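Local coordinates for protein endo-1,3-beta-glucanase, family GH16 (Zobellia galactanivorans, PDB 4BOW) that probably hydrolyses internal beta-1,3-glucosidic bonds of glucans through its family 16 glycoside hydrolase domain, which also carries a calcium ion, at residues Pro112-Leu117 against Leu224-Ala229. The protein carries 1 engineered substitution. Numbering follows the deposited sequence.
Sequences PAIWTL and LLLNIA. With GLC (alpha-D-glucopyranose), chain C; BGC (beta-D-glucopyranose), chain B.
W115 and N227 meet on the sugar-binding face of two antiparallel strands, 112-117 and 224-229, in the concave sheet of the family 16 beta-jelly-roll. Backbone hydrogen bonds come as two reciprocal pairs, A113 with N227 and W115 with L225; the shortest runs from L225 N to W115 O at 2.7 Å.

One side-chain hydrogen bond joins the strands: W115 NE1 donates to N227 OD1 at 2.8 Å. The acceptor lies near the indole plane, while the amide plane is turned 72° from the ring. Chi1 near +60° in both residues (56° for W115, 64° for N227) sets CG in the cleft flanked by N and C of its own backbone, and from there the two ends meet. N227 ND2 has a weak hydrogen bond to Y50 OH.

Apolar packing sandwiches the indole. L225 CB makes a CH-pi contact 3.7 Å from the W115 five-membered ring centroid, and L225 CD2 touches W115 CZ2 at 3.7 Å. Over the opposite face lies the alpha-D-glucopyranose, its C6 3.4 Å from W115 CE2, toward the rim of the indole.

On the other face of the sheet, which carries I114, L224 and L226, I114 CG2 meets L226 CD2 at 4.0 Å and lies alongside L224 CD1.

Held by N227 at its edge and L225 behind, the indole probably has little freedom to turn and offers a flat platform to the sugar.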
loop_
_atom_site.group_PDB
_atom_site.type_symbol
_atom_site.label_atom_id
_atom_site.label_comp_id
_atom_site.label_asym_id
_atom_site.label_seq_id
_atom_site.Cartn_x
_atom_site.Cartn_y
_atom_site.Cartn_z
ATOM N N PRO A 112 -5.507 -0.382 6.267
ATOM C CA PRO A 112 -5.310 -0.530 4.805
ATOM C C PRO A 112 -4.301 0.497 4.313
ATOM O O PRO A 112 -4.155 1.602 4.924
ATOM C CB PRO A 112 -6.706 -0.200 4.262
ATOM C CG PRO A 112 -7.254 0.880 5.216
ATOM C CD PRO A 112 -6.760 0.338 6.618
ATOM N N ALA A 113 -3.633 0.189 3.193
ATOM C CA ALA A 113 -2.781 1.159 2.572
ATOM C C ALA A 113 -2.653 0.910 1.099
ATOM O O ALA A 113 -2.703 -0.226 0.596
ATOM C CB ALA A 113 -1.362 1.112 3.257
ATOM N N ILE A 114 -2.451 2.068 0.419
ATOM C CA ILE A 114 -2.096 2.134 -0.981
ATOM C C ILE A 114 -0.824 2.987 -0.973
ATOM O O ILE A 114 -0.881 4.156 -0.578
ATOM C CB ILE A 114 -3.166 2.883 -1.846
ATOM C CG1 ILE A 114 -4.543 2.174 -1.669
ATOM C CG2 ILE A 114 -2.714 2.953 -3.319
ATOM C CD1 ILE A 114 -5.696 3.034 -2.252
ATOM N N TRP A 115 0.324 2.451 -1.371
ATOM C CA TRP A 115 1.558 3.192 -1.174
ATOM C C TRP A 115 2.610 2.719 -2.162
ATOM O O TRP A 115 2.373 1.817 -2.964
ATOM C CB TRP A 115 1.987 3.070 0.303
ATOM C CG TRP A 115 2.178 1.687 0.874
ATOM C CD1 TRP A 115 1.240 0.673 0.981
ATOM C CD2 TRP A 115 3.372 1.204 1.483
ATOM N NE1 TRP A 115 1.800 -0.420 1.666
ATOM C CE2 TRP A 115 3.084 -0.127 1.950
ATOM C CE3 TRP A 115 4.672 1.753 1.674
ATOM C CZ2 TRP A 115 4.026 -0.891 2.686
ATOM C CZ3 TRP A 115 5.601 0.971 2.395
ATOM C CH2 TRP A 115 5.301 -0.324 2.887
ATOM N N THR A 116 3.769 3.345 -2.095
ATOM C CA THR A 116 4.861 2.963 -2.955
ATOM C C THR A 116 6.154 2.783 -2.181
ATOM O O THR A 116 6.340 3.334 -1.068
ATOM C CB THR A 116 5.174 4.041 -4.028
ATOM O OG1 THR A 116 5.952 5.153 -3.430
ATOM C CG2 THR A 116 3.918 4.579 -4.725
ATOM N N LEU A 117 7.081 2.011 -2.723
ATOM C CA LEU A 117 8.454 1.907 -2.226
ATOM C C LEU A 117 9.348 2.125 -3.425
ATOM O O LEU A 117 9.078 1.640 -4.544
ATOM C CB LEU A 117 8.806 0.525 -1.644
ATOM C CG LEU A 117 8.301 0.319 -0.227
ATOM C CD1 LEU A 117 8.403 -1.183 0.112
ATOM C CD2 LEU A 117 9.138 1.244 0.724
ATOM N N LEU A 224 4.122 -0.141 -6.620
ATOM C CA LEU A 224 2.928 0.098 -5.781
ATOM C C LEU A 224 2.744 -1.093 -4.816
ATOM O O LEU A 224 3.001 -2.236 -5.229
ATOM C CB LEU A 224 1.725 0.195 -6.742
ATOM C CG LEU A 224 0.394 0.627 -6.132
ATOM C CD1 LEU A 224 0.446 2.098 -5.740
ATOM C CD2 LEU A 224 -0.756 0.401 -7.117
ATOM N N LEU A 225 2.230 -0.812 -3.666
ATOM C CA LEU A 225 1.806 -1.829 -2.678
ATOM C C LEU A 225 0.352 -1.607 -2.275
ATOM O O LEU A 225 -0.095 -0.463 -2.174
ATOM C CB LEU A 225 2.698 -1.743 -1.403
ATOM C CG LEU A 225 4.176 -2.028 -1.648
ATOM C CD1 LEU A 225 4.965 -0.709 -1.923
ATOM C CD2 LEU A 225 4.790 -2.783 -0.386
ATOM N N LEU A 226 -0.346 -2.732 -2.087
ATOM C CA LEU A 226 -1.714 -2.735 -1.620
ATOM C C LEU A 226 -1.791 -3.751 -0.475
ATOM O O LEU A 226 -1.394 -4.903 -0.683
ATOM C CB LEU A 226 -2.658 -3.196 -2.767
ATOM C CG LEU A 226 -2.602 -2.340 -4.013
ATOM C CD1 LEU A 226 -3.351 -3.098 -5.191
ATOM C CD2 LEU A 226 -3.194 -0.978 -3.750
ATOM N N ASN A 227 -2.365 -3.378 0.673
ATOM C CA ASN A 227 -2.367 -4.349 1.800
ATOM C C ASN A 227 -3.405 -3.930 2.814
ATOM O O ASN A 227 -3.860 -2.765 2.838
ATOM C CB ASN A 227 -0.978 -4.508 2.502
ATOM C CG ASN A 227 -0.595 -3.202 3.149
ATOM O OD1 ASN A 227 -0.196 -2.241 2.479
ATOM N ND2 ASN A 227 -0.757 -3.150 4.464
ATOM N N ILE A 228 -3.729 -4.893 3.716
ATOM C CA ILE A 228 -4.363 -4.559 5.011
ATOM C C ILE A 228 -3.492 -5.138 6.110
ATOM O O ILE A 228 -3.361 -6.386 6.221
ATOM C CB ILE A 228 -5.825 -5.129 5.201
ATOM C CG1 ILE A 228 -6.768 -4.849 4.016
ATOM C CG2 ILE A 228 -6.347 -4.571 6.493
ATOM C CD1 ILE A 228 -8.046 -5.661 4.224
ATOM N N ALA A 229 -2.862 -4.253 6.907
ATOM C CA ALA A 229 -2.184 -4.744 8.115
ATOM C C ALA A 229 -3.243 -4.789 9.214
ATOM O O ALA A 229 -4.280 -4.109 9.170
ATOM C CB ALA A 229 -1.091 -3.786 8.483
HETATM C C1 GLC C . 3.999 3.853 5.702
HETATM C C2 GLC C . 4.953 3.175 6.662
HETATM C C3 GLC C . 5.181 1.679 6.390
HETATM C C4 GLC C . 3.780 1.088 6.361
HETATM C C5 GLC C . 3.127 1.668 5.158
HETATM C C6 GLC C . 1.709 1.112 4.836
HETATM O O1 GLC C . 4.628 3.920 4.433
HETATM O O2 GLC C . 6.169 3.902 6.594
HETATM O O3 GLC C . 5.982 1.041 7.437
HETATM O O4 GLC C . 3.943 -0.304 6.139
HETATM O O5 GLC C . 2.889 3.068 5.404
HETATM O O6 GLC C . 0.807 1.351 5.985
HETATM C C2 BGC B . 8.077 0.439 8.333
HETATM C C3 BGC B . 9.506 0.209 7.964
HETATM C C4 BGC B . 9.637 -0.701 6.720
HETATM C C5 BGC B . 8.894 -0.007 5.544
HETATM C C6 BGC B . 8.847 -0.858 4.280
HETATM C C1 BGC B . 7.389 0.967 7.096
HETATM O O2 BGC B . 7.956 1.371 9.364
HETATM O O3 BGC B . 10.084 -0.583 9.057
HETATM O O4 BGC B . 11.005 -0.794 6.267
HETATM O O5 BGC B . 7.514 0.076 5.990
HETATM O O6 BGC B . 8.207 -2.155 4.541
#